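Long-range contacts in putative lipoprotein YerB (Bacillus subtilis, PDB 2PSB), which is a putative membrane lipoprotein of unknown function that interacts with PcrA, although that interaction is not essential for viability or for repair of UV-induced lesions: residues S98-S106 / Y120-F131; M75-R83 / P140-I150. All coordinates share one frame; numbering follows the deposited sequence.

Both contacts lie in the DUF3048 N-terminal region, on the same side of the chain's centre, with their own centres about 10 Å apart. Along the chain interaction 1 is nested within interaction 2: 75-83 comes first, then 98-106 and 120-131, and 140-150 closes the larger loop. Interaction 1 pairs parallel strands 99-102 and 120-122, whereas interaction 2 pairs strand 78-79 with 143-146 in a separate, small antiparallel sheet. The two meet directly, probably through hydrogen bonds between H103 ND1 and S143 OG (2.7 Å) and between L130 O and T145 OG1 (2.8 Å), which reach the small sheet. M121 also packs on I150, tying helix 147-157 to strand 120-122.

Interaction 1 of 2, residues S98-S106 / Y120-F131; sequences SIFVHHGWS and YMNGLDFDGSLF
F100, V101 and H102 run parallel to Y120, M121 and N122, their strand axes 13° apart. The backbone is joined by M121 N to F100 O (2.8 Å), H102 N to M121 O (3.0 Å) and G123 N to H102 O (2.9 Å).

N122 adds a side-chain bond. With CG anti to the backbone N (chi1 -159°), its OD1 accepts a nearly straight bond from G104 N (3.1 Å), which helps set the amide's rotation, and appears also to cap helix 123-126 at L124 N, whose position is less certain. The amide's ND2 lies over one face of the W105 ring, the two planes 75° apart.

Among the aromatic groups, H102 meets Y120 rim to rim, CE1 to CD2 at 3.4 Å, and W105 CZ3 completes the cluster against Y120 CE2. The H103 ring takes G123 CA over one face, 3.6 Å from its centroid, a place where any side chain on G123 would collide. F131 turns its edge toward the face of the H103 ring, while its CZ touches V101 CG1.

Strands 99-102 and 120-122 with helix 107-114 form a beta-alpha-beta unit; L113 of that helix covers F100, W105 and Y120, strand 33-37 pairs with 99-102, and M121 reaches helix 147-157.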
loop_
_atom_site.group_PDB
_atom_site.type_symbol
_atom_site.label_atom_id
_atom_site.label_comp_id
_atom_site.label_asym_id
_atom_site.label_seq_id
_atom_site.Cartn_x
_atom_site.Cartn_y
_atom_site.Cartn_z
ATOM N N SER A 98 10.013 7.696 -1.252
ATOM C CA SER A 98 9.957 7.255 0.128
ATOM C C SER A 98 11.091 6.344 0.542
ATOM O O SER A 98 11.707 5.665 -0.284
ATOM C CB SER A 98 8.639 6.518 0.402
ATOM O OG SER A 98 7.795 6.473 -0.745
ATOM N N ILE A 99 11.365 6.355 1.840
ATOM C CA ILE A 99 12.362 5.478 2.419
ATOM C C ILE A 99 11.669 4.119 2.307
ATOM O O ILE A 99 10.568 3.928 2.831
ATOM C CB ILE A 99 12.609 5.835 3.895
ATOM C CG1 ILE A 99 13.414 7.133 3.971
ATOM C CG2 ILE A 99 13.312 4.687 4.614
ATOM C CD1 ILE A 99 13.423 7.778 5.350
ATOM N N PHE A 100 12.317 3.197 1.598
ATOM C CA PHE A 100 11.788 1.864 1.343
ATOM C C PHE A 100 12.172 0.844 2.408
ATOM O O PHE A 100 13.331 0.449 2.517
ATOM C CB PHE A 100 12.284 1.395 -0.021
ATOM C CG PHE A 100 11.575 0.186 -0.544
ATOM C CD1 PHE A 100 10.218 0.245 -0.874
ATOM C CD2 PHE A 100 12.264 -1.003 -0.750
ATOM C CE1 PHE A 100 9.555 -0.865 -1.409
ATOM C CE2 PHE A 100 11.606 -2.129 -1.291
ATOM C CZ PHE A 100 10.249 -2.055 -1.620
ATOM N N VAL A 101 11.189 0.410 3.188
ATOM C CA VAL A 101 11.442 -0.559 4.236
ATOM C C VAL A 101 10.903 -1.919 3.812
ATOM O O VAL A 101 9.785 -2.018 3.296
ATOM C CB VAL A 101 10.787 -0.120 5.550
ATOM C CG1 VAL A 101 11.168 -1.086 6.678
ATOM C CG2 VAL A 101 11.230 1.289 5.882
ATOM N N HIS A 102 11.708 -2.957 4.015
ATOM C CA HIS A 102 11.316 -4.306 3.635
ATOM C C HIS A 102 12.113 -5.367 4.376
ATOM O O HIS A 102 12.786 -5.082 5.368
ATOM C CB HIS A 102 11.513 -4.504 2.132
ATOM C CG HIS A 102 12.935 -4.355 1.691
ATOM N ND1 HIS A 102 13.648 -3.191 1.871
ATOM C CD2 HIS A 102 13.778 -5.225 1.091
ATOM C CE1 HIS A 102 14.873 -3.349 1.400
ATOM N NE2 HIS A 102 14.977 -4.575 0.921
ATOM N N HIS A 103 12.034 -6.597 3.886
ATOM C CA HIS A 103 12.755 -7.696 4.500
ATOM C C HIS A 103 12.875 -8.834 3.501
ATOM O O HIS A 103 11.965 -9.661 3.356
ATOM C CB HIS A 103 12.033 -8.168 5.760
ATOM C CG HIS A 103 12.903 -8.962 6.686
ATOM N ND1 HIS A 103 12.546 -9.241 7.986
ATOM C CD2 HIS A 103 14.129 -9.511 6.508
ATOM C CE1 HIS A 103 13.515 -9.921 8.572
ATOM N NE2 HIS A 103 14.488 -10.098 7.696
ATOM N N GLY A 104 14.017 -8.869 2.822
ATOM C CA GLY A 104 14.252 -9.876 1.810
ATOM C C GLY A 104 13.864 -9.248 0.491
ATOM O O GLY A 104 13.400 -8.105 0.460
ATOM N N TRP A 105 14.039 -9.983 -0.597
ATOM C CA TRP A 105 13.704 -9.463 -1.914
ATOM C C TRP A 105 13.825 -10.503 -3.022
ATOM O O TRP A 105 14.374 -11.587 -2.826
ATOM C CB TRP A 105 14.605 -8.266 -2.259
ATOM C CG TRP A 105 16.069 -8.457 -1.930
ATOM C CD1 TRP A 105 16.760 -9.636 -1.881
ATOM C CD2 TRP A 105 17.022 -7.425 -1.633
ATOM N NE1 TRP A 105 18.083 -9.403 -1.569
ATOM C CE2 TRP A 105 18.269 -8.055 -1.409
ATOM C CE3 TRP A 105 16.941 -6.028 -1.528
ATOM C CZ2 TRP A 105 19.427 -7.336 -1.097
ATOM C CZ3 TRP A 105 18.098 -5.311 -1.214
ATOM C CH2 TRP A 105 19.321 -5.970 -0.999
ATOM N N SER A 106 13.295 -10.162 -4.188
ATOM C CA SER A 106 13.382 -11.040 -5.338
ATOM C C SER A 106 14.666 -10.628 -6.057
ATOM O O SER A 106 15.210 -9.556 -5.802
ATOM C CB SER A 106 12.177 -10.845 -6.264
ATOM O OG SER A 106 12.133 -9.527 -6.777
ATOM N N TYR A 120 16.878 2.410 1.000
ATOM C CA TYR A 120 16.169 1.301 1.624
ATOM C C TYR A 120 16.688 0.836 2.974
ATOM O O TYR A 120 17.768 1.224 3.429
ATOM C CB TYR A 120 16.121 0.098 0.678
ATOM C CG TYR A 120 17.467 -0.500 0.308
ATOM C CD1 TYR A 120 18.315 0.140 -0.599
ATOM C CD2 TYR A 120 17.868 -1.739 0.820
ATOM C CE1 TYR A 120 19.526 -0.446 -0.994
ATOM C CE2 TYR A 120 19.071 -2.329 0.433
ATOM C CZ TYR A 120 19.894 -1.681 -0.478
ATOM O OH TYR A 120 21.065 -2.277 -0.901
HETATM N N MSE A 121 15.879 -0.001 3.607
HETATM C CA MSE A 121 16.179 -0.596 4.898
HETATM C C MSE A 121 15.767 -2.061 4.749
HETATM O O MSE A 121 14.578 -2.374 4.626
HETATM C CB MSE A 121 15.355 0.069 5.995
HETATM C CG MSE A 121 15.712 -0.387 7.383
HETATM SE SE MSE A 121 14.415 0.198 8.646
HETATM C CE MSE A 121 14.790 2.083 8.494
ATOM N N ASN A 122 16.757 -2.945 4.749
ATOM C CA ASN A 122 16.523 -4.372 4.581
ATOM C C ASN A 122 16.555 -5.093 5.918
ATOM O O ASN A 122 17.549 -5.034 6.655
ATOM C CB ASN A 122 17.584 -4.970 3.649
ATOM C CG ASN A 122 17.148 -6.285 3.029
ATOM O OD1 ASN A 122 16.413 -7.064 3.638
ATOM N ND2 ASN A 122 17.615 -6.545 1.814
ATOM N N GLY A 123 15.460 -5.778 6.220
ATOM C CA GLY A 123 15.372 -6.511 7.462
ATOM C C GLY A 123 16.555 -7.441 7.592
ATOM O O GLY A 123 16.960 -7.796 8.695
ATOM N N LEU A 124 17.116 -7.841 6.460
ATOM C CA LEU A 124 18.266 -8.735 6.481
ATOM C C LEU A 124 19.429 -8.116 7.268
ATOM O O LEU A 124 20.073 -8.789 8.075
ATOM C CB LEU A 124 18.739 -9.043 5.051
ATOM C CG LEU A 124 17.790 -9.684 4.026
ATOM C CD1 LEU A 124 18.586 -10.032 2.767
ATOM C CD2 LEU A 124 17.150 -10.933 4.594
ATOM N N ASP A 125 19.677 -6.829 7.044
ATOM C CA ASP A 125 20.775 -6.130 7.700
ATOM C C ASP A 125 20.549 -5.693 9.130
ATOM O O ASP A 125 21.509 -5.422 9.850
ATOM C CB ASP A 125 21.170 -4.905 6.886
ATOM C CG ASP A 125 21.395 -5.231 5.441
ATOM O OD1 ASP A 125 22.043 -6.261 5.163
ATOM O OD2 ASP A 125 20.928 -4.460 4.582
ATOM N N PHE A 126 19.295 -5.622 9.557
ATOM C CA PHE A 126 19.007 -5.171 10.912
ATOM C C PHE A 126 18.246 -6.190 11.724
ATOM O O PHE A 126 17.797 -5.892 12.830
ATOM C CB PHE A 126 18.210 -3.865 10.880
ATOM C CG PHE A 126 18.839 -2.790 10.048
ATOM C CD1 PHE A 126 18.749 -2.826 8.660
ATOM C CD2 PHE A 126 19.519 -1.735 10.651
ATOM C CE1 PHE A 126 19.324 -1.827 7.883
ATOM C CE2 PHE A 126 20.098 -0.728 9.887
ATOM C CZ PHE A 126 20.003 -0.770 8.498
ATOM N N ASP A 127 18.097 -7.389 11.180
ATOM C CA ASP A 127 17.385 -8.441 11.890
ATOM C C ASP A 127 18.133 -8.702 13.191
ATOM O O ASP A 127 19.219 -9.281 13.179
ATOM C CB ASP A 127 17.332 -9.717 11.040
ATOM C CG ASP A 127 16.261 -10.686 11.511
ATOM O OD1 ASP A 127 15.458 -10.300 12.381
ATOM O OD2 ASP A 127 16.217 -11.826 11.005
ATOM N N GLY A 128 17.553 -8.258 14.306
ATOM C CA GLY A 128 18.183 -8.434 15.603
ATOM C C GLY A 128 18.355 -7.113 16.336
ATOM O O GLY A 128 18.599 -7.085 17.537
ATOM N N SER A 129 18.224 -6.004 15.616
ATOM C CA SER A 129 18.370 -4.695 16.228
ATOM C C SER A 129 17.206 -3.772 15.891
ATOM O O SER A 129 16.250 -3.669 16.659
ATOM C CB SER A 129 19.709 -4.050 15.821
ATOM O OG SER A 129 19.948 -4.112 14.428
ATOM N N LEU A 130 17.276 -3.114 14.741
ATOM C CA LEU A 130 16.224 -2.193 14.326
ATOM C C LEU A 130 14.969 -2.934 13.840
ATOM O O LEU A 130 13.905 -2.340 13.696
ATOM C CB LEU A 130 16.776 -1.243 13.263
ATOM C CG LEU A 130 18.047 -0.527 13.746
ATOM C CD1 LEU A 130 18.452 0.530 12.750
ATOM C CD2 LEU A 130 17.804 0.122 15.108
ATOM N N PHE A 131 15.118 -4.237 13.607
ATOM C CA PHE A 131 14.031 -5.128 13.211
ATOM C C PHE A 131 13.962 -6.167 14.341
ATOM O O PHE A 131 15.000 -6.654 14.798
ATOM C CB PHE A 131 14.368 -5.867 11.910
ATOM C CG PHE A 131 13.804 -5.233 10.666
ATOM C CD1 PHE A 131 14.317 -4.031 10.176
ATOM C CD2 PHE A 131 12.780 -5.863 9.959
ATOM C CE1 PHE A 131 13.818 -3.469 8.999
ATOM C CE2 PHE A 131 12.278 -5.306 8.782
ATOM C CZ PHE A 131 12.798 -4.109 8.303
#

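Interaction 2 of 2, residues M75-R83 / P140-I150; sequences MPETVGPVR and PHNSYTSYDYI
Y147 holds CG anti to its backbone N (chi1 179°), which sets one face of its ring against M75, whose chain bends at chi2 and chi3 to follow the ring. This selenomethionine therefore sits over one face, with CG 3.4 Å and SE 3.7 Å from the ring centroid, a Met-aromatic contact with a CH-pi component. An alanine in place of Y147 would remove the ring and would probably leave the M75 side chain without its flat support, free to turn. Y144 places CG anti to its carbonyl carbon (chi1 -60°), which swings the ring alongside P81; this proline, which follows a cis peptide bond, packs with CA over one face of the tyrosine ring and CG 3.2 Å from its OH.

Between these two aromatic contacts the backbones form an antiparallel pair at the edge of a three-stranded sheet, in which 143-146 is the central strand between 78-79 and 132-133. V79 and T145 are a hydrogen-bonded pair: V79 N donates to T145 O at 2.9 Å, and the return bond is weak. Beyond them Y147 N donates to E77 O (3.0 Å), where the strand gives way to helix 147-157, N-capped by S146 OG. V82 N donates to S143 O at 2.6 Å, and a water bridges V82 O and P140 O. R83 NH2 makes a van der Waals contact with P140 CG (3.4 Å), while H141 ND1 is hydrogen-bonded to N38 OD1 and its ring stacks on H40.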
loop_
_atom_site.group_PDB
_atom_site.type_symbol
_atom_site.label_atom_id
_atom_site.label_comp_id
_atom_site.label_asym_id
_atom_site.label_seq_id
_atom_site.Cartn_x
_atom_site.Cartn_y
_atom_site.Cartn_z
HETATM N N MSE A 75 2.788 8.689 11.454
HETATM C CA MSE A 75 3.827 7.683 11.578
HETATM C C MSE A 75 3.354 6.632 12.565
HETATM O O MSE A 75 2.738 6.956 13.576
HETATM C CB MSE A 75 5.134 8.318 12.058
HETATM C CG MSE A 75 5.835 9.165 11.013
HETATM SE SE MSE A 75 6.236 8.195 9.378
HETATM C CE MSE A 75 5.710 9.520 8.085
ATOM N N PRO A 76 3.623 5.353 12.275
ATOM C CA PRO A 76 3.197 4.281 13.172
ATOM C C PRO A 76 4.210 3.948 14.261
ATOM O O PRO A 76 5.392 4.278 14.148
ATOM C CB PRO A 76 2.996 3.115 12.217
ATOM C CG PRO A 76 4.137 3.297 11.273
ATOM C CD PRO A 76 4.131 4.796 11.006
ATOM N N GLU A 77 3.730 3.312 15.325
ATOM C CA GLU A 77 4.599 2.881 16.416
ATOM C C GLU A 77 5.320 1.696 15.790
ATOM O O GLU A 77 6.372 1.847 15.169
ATOM C CB GLU A 77 3.770 2.394 17.611
ATOM C CG GLU A 77 2.839 3.424 18.234
ATOM C CD GLU A 77 3.589 4.502 18.988
ATOM O OE1 GLU A 77 2.939 5.325 19.667
ATOM O OE2 GLU A 77 4.833 4.528 18.898
ATOM N N THR A 78 4.735 0.513 15.944
ATOM C CA THR A 78 5.302 -0.688 15.354
ATOM C C THR A 78 4.557 -0.879 14.043
ATOM O O THR A 78 3.412 -0.462 13.904
ATOM C CB THR A 78 5.093 -1.939 16.247
ATOM O OG1 THR A 78 4.006 -2.725 15.736
ATOM C CG2 THR A 78 4.805 -1.531 17.683
ATOM N N VAL A 79 5.213 -1.495 13.075
ATOM C CA VAL A 79 4.598 -1.737 11.783
ATOM C C VAL A 79 5.086 -3.093 11.269
ATOM O O VAL A 79 6.253 -3.439 11.414
ATOM C CB VAL A 79 4.950 -0.580 10.783
ATOM C CG1 VAL A 79 6.460 -0.478 10.588
ATOM C CG2 VAL A 79 4.239 -0.788 9.466
ATOM N N GLY A 80 4.173 -3.876 10.705
ATOM C CA GLY A 80 4.539 -5.177 10.181
ATOM C C GLY A 80 3.360 -6.125 10.177
ATOM O O GLY A 80 2.224 -5.680 10.349
ATOM N N PRO A 81 3.593 -7.434 9.983
ATOM C CA PRO A 81 4.937 -7.989 9.758
ATOM C C PRO A 81 5.532 -7.501 8.442
ATOM O O PRO A 81 4.806 -7.255 7.475
ATOM C CB PRO A 81 4.701 -9.503 9.755
ATOM C CG PRO A 81 3.424 -9.671 10.544
ATOM C CD PRO A 81 2.589 -8.504 10.094
ATOM N N VAL A 82 6.852 -7.362 8.408
ATOM C CA VAL A 82 7.529 -6.904 7.204
ATOM C C VAL A 82 7.814 -8.089 6.309
ATOM O O VAL A 82 8.053 -9.194 6.789
ATOM C CB VAL A 82 8.843 -6.188 7.550
ATOM C CG1 VAL A 82 9.394 -5.471 6.318
ATOM C CG2 VAL A 82 8.598 -5.215 8.680
ATOM N N ARG A 83 7.786 -7.856 5.003
ATOM C CA ARG A 83 8.009 -8.919 4.038
ATOM C C ARG A 83 8.934 -8.515 2.898
ATOM O O ARG A 83 9.404 -7.380 2.823
ATOM C CB ARG A 83 6.670 -9.385 3.452
ATOM C CG ARG A 83 6.232 -10.775 3.879
ATOM C CD ARG A 83 7.189 -11.823 3.358
ATOM N NE ARG A 83 6.766 -13.183 3.673
ATOM C CZ ARG A 83 7.368 -14.268 3.199
ATOM N NH1 ARG A 83 8.413 -14.142 2.393
ATOM N NH2 ARG A 83 6.928 -15.478 3.521
ATOM N N PRO A 140 8.164 -16.837 8.770
ATOM C CA PRO A 140 8.676 -15.484 8.548
ATOM C C PRO A 140 7.571 -14.441 8.577
ATOM O O PRO A 140 7.583 -13.505 7.790
ATOM C CB PRO A 140 9.317 -15.601 7.182
ATOM C CG PRO A 140 8.335 -16.467 6.453
ATOM C CD PRO A 140 7.950 -17.532 7.487
ATOM N N HIS A 141 6.619 -14.614 9.492
ATOM C CA HIS A 141 5.486 -13.699 9.637
ATOM C C HIS A 141 5.580 -13.002 10.995
ATOM O O HIS A 141 4.595 -12.446 11.494
ATOM C CB HIS A 141 4.164 -14.478 9.565
ATOM C CG HIS A 141 4.023 -15.331 8.341
ATOM N ND1 HIS A 141 4.091 -14.818 7.064
ATOM C CD2 HIS A 141 3.825 -16.664 8.198
ATOM C CE1 HIS A 141 3.947 -15.794 6.186
ATOM N NE2 HIS A 141 3.784 -16.925 6.849
ATOM N N ASN A 142 6.766 -13.032 11.593
ATOM C CA ASN A 142 6.948 -12.427 12.906
ATOM C C ASN A 142 7.970 -11.287 12.921
ATOM O O ASN A 142 8.459 -10.904 13.973
ATOM C CB ASN A 142 7.349 -13.517 13.906
ATOM C CG ASN A 142 8.777 -14.021 13.696
ATOM O OD1 ASN A 142 9.283 -14.084 12.568
ATOM N ND2 ASN A 142 9.424 -14.397 14.789
ATOM N N SER A 143 8.256 -10.733 11.750
ATOM C CA SER A 143 9.238 -9.661 11.613
ATOM C C SER A 143 8.670 -8.228 11.602
ATOM O O SER A 143 7.958 -7.834 10.676
ATOM C CB SER A 143 10.055 -9.921 10.344
ATOM O OG SER A 143 10.922 -8.843 10.070
ATOM N N TYR A 144 8.995 -7.457 12.638
ATOM C CA TYR A 144 8.527 -6.078 12.760
ATOM C C TYR A 144 9.636 -5.050 13.002
ATOM O O TYR A 144 10.774 -5.391 13.318
ATOM C CB TYR A 144 7.567 -5.924 13.938
ATOM C CG TYR A 144 6.323 -6.769 13.883
ATOM C CD1 TYR A 144 6.360 -8.127 14.204
ATOM C CD2 TYR A 144 5.105 -6.211 13.491
ATOM C CE1 TYR A 144 5.214 -8.913 14.137
ATOM C CE2 TYR A 144 3.950 -6.978 13.419
ATOM C CZ TYR A 144 4.010 -8.332 13.739
ATOM O OH TYR A 144 2.880 -9.103 13.647
ATOM N N THR A 145 9.265 -3.781 12.848
ATOM C CA THR A 145 10.140 -2.655 13.139
ATOM C C THR A 145 9.221 -1.547 13.630
ATOM O O THR A 145 8.034 -1.790 13.855
ATOM C CB THR A 145 10.936 -2.149 11.929
ATOM O OG1 THR A 145 11.811 -1.102 12.362
ATOM C CG2 THR A 145 10.011 -1.604 10.854
ATOM N N SER A 146 9.757 -0.340 13.794
ATOM C CA SER A 146 8.971 0.791 14.277
ATOM C C SER A 146 9.486 2.067 13.648
ATOM O O SER A 146 10.610 2.101 13.163
ATOM C CB SER A 146 9.083 0.897 15.803
ATOM O OG SER A 146 10.394 1.289 16.194
ATOM N N TYR A 147 8.673 3.118 13.647
ATOM C CA TYR A 147 9.121 4.376 13.066
ATOM C C TYR A 147 10.372 4.865 13.799
ATOM O O TYR A 147 11.281 5.415 13.193
ATOM C CB TYR A 147 8.028 5.452 13.141
ATOM C CG TYR A 147 8.478 6.776 12.555
ATOM C CD1 TYR A 147 9.097 6.819 11.309
ATOM C CD2 TYR A 147 8.280 7.981 13.237
ATOM C CE1 TYR A 147 9.514 8.015 10.745
ATOM C CE2 TYR A 147 8.693 9.204 12.676
ATOM C CZ TYR A 147 9.308 9.205 11.425
ATOM O OH TYR A 147 9.710 10.377 10.816
ATOM N N ASP A 148 10.414 4.660 15.108
ATOM C CA ASP A 148 11.573 5.074 15.894
ATOM C C ASP A 148 12.821 4.325 15.416
ATOM O O ASP A 148 13.878 4.924 15.247
ATOM C CB ASP A 148 11.341 4.793 17.384
ATOM C CG ASP A 148 12.363 5.479 18.270
ATOM O OD1 ASP A 148 12.293 6.721 18.409
ATOM O OD2 ASP A 148 13.247 4.785 18.820
ATOM N N TYR A 149 12.700 3.020 15.184
ATOM C CA TYR A 149 13.843 2.241 14.714
ATOM C C TYR A 149 14.168 2.577 13.266
ATOM O O TYR A 149 15.324 2.540 12.848
ATOM C CB TYR A 149 13.565 0.738 14.847
ATOM C CG TYR A 149 13.589 0.238 16.276
ATOM C CD1 TYR A 149 13.948 1.087 17.327
ATOM C CD2 TYR A 149 13.293 -1.088 16.573
ATOM C CE1 TYR A 149 14.017 0.624 18.641
ATOM C CE2 TYR A 149 13.359 -1.562 17.878
ATOM C CZ TYR A 149 13.722 -0.703 18.911
ATOM O OH TYR A 149 13.799 -1.176 20.207
ATOM N N ILE A 150 13.138 2.890 12.498
ATOM C CA ILE A 150 13.338 3.244 11.106
ATOM C C ILE A 150 14.145 4.537 11.029
ATOM O O ILE A 150 14.996 4.703 10.158
ATOM C CB ILE A 150 11.988 3.418 10.406
ATOM C CG1 ILE A 150 11.253 2.067 10.410
ATOM C CG2 ILE A 150 12.192 3.964 8.990
ATOM C CD1 ILE A 150 9.765 2.160 10.110
HETATM O O HOH W 1 7.211 -10.939 8.444
#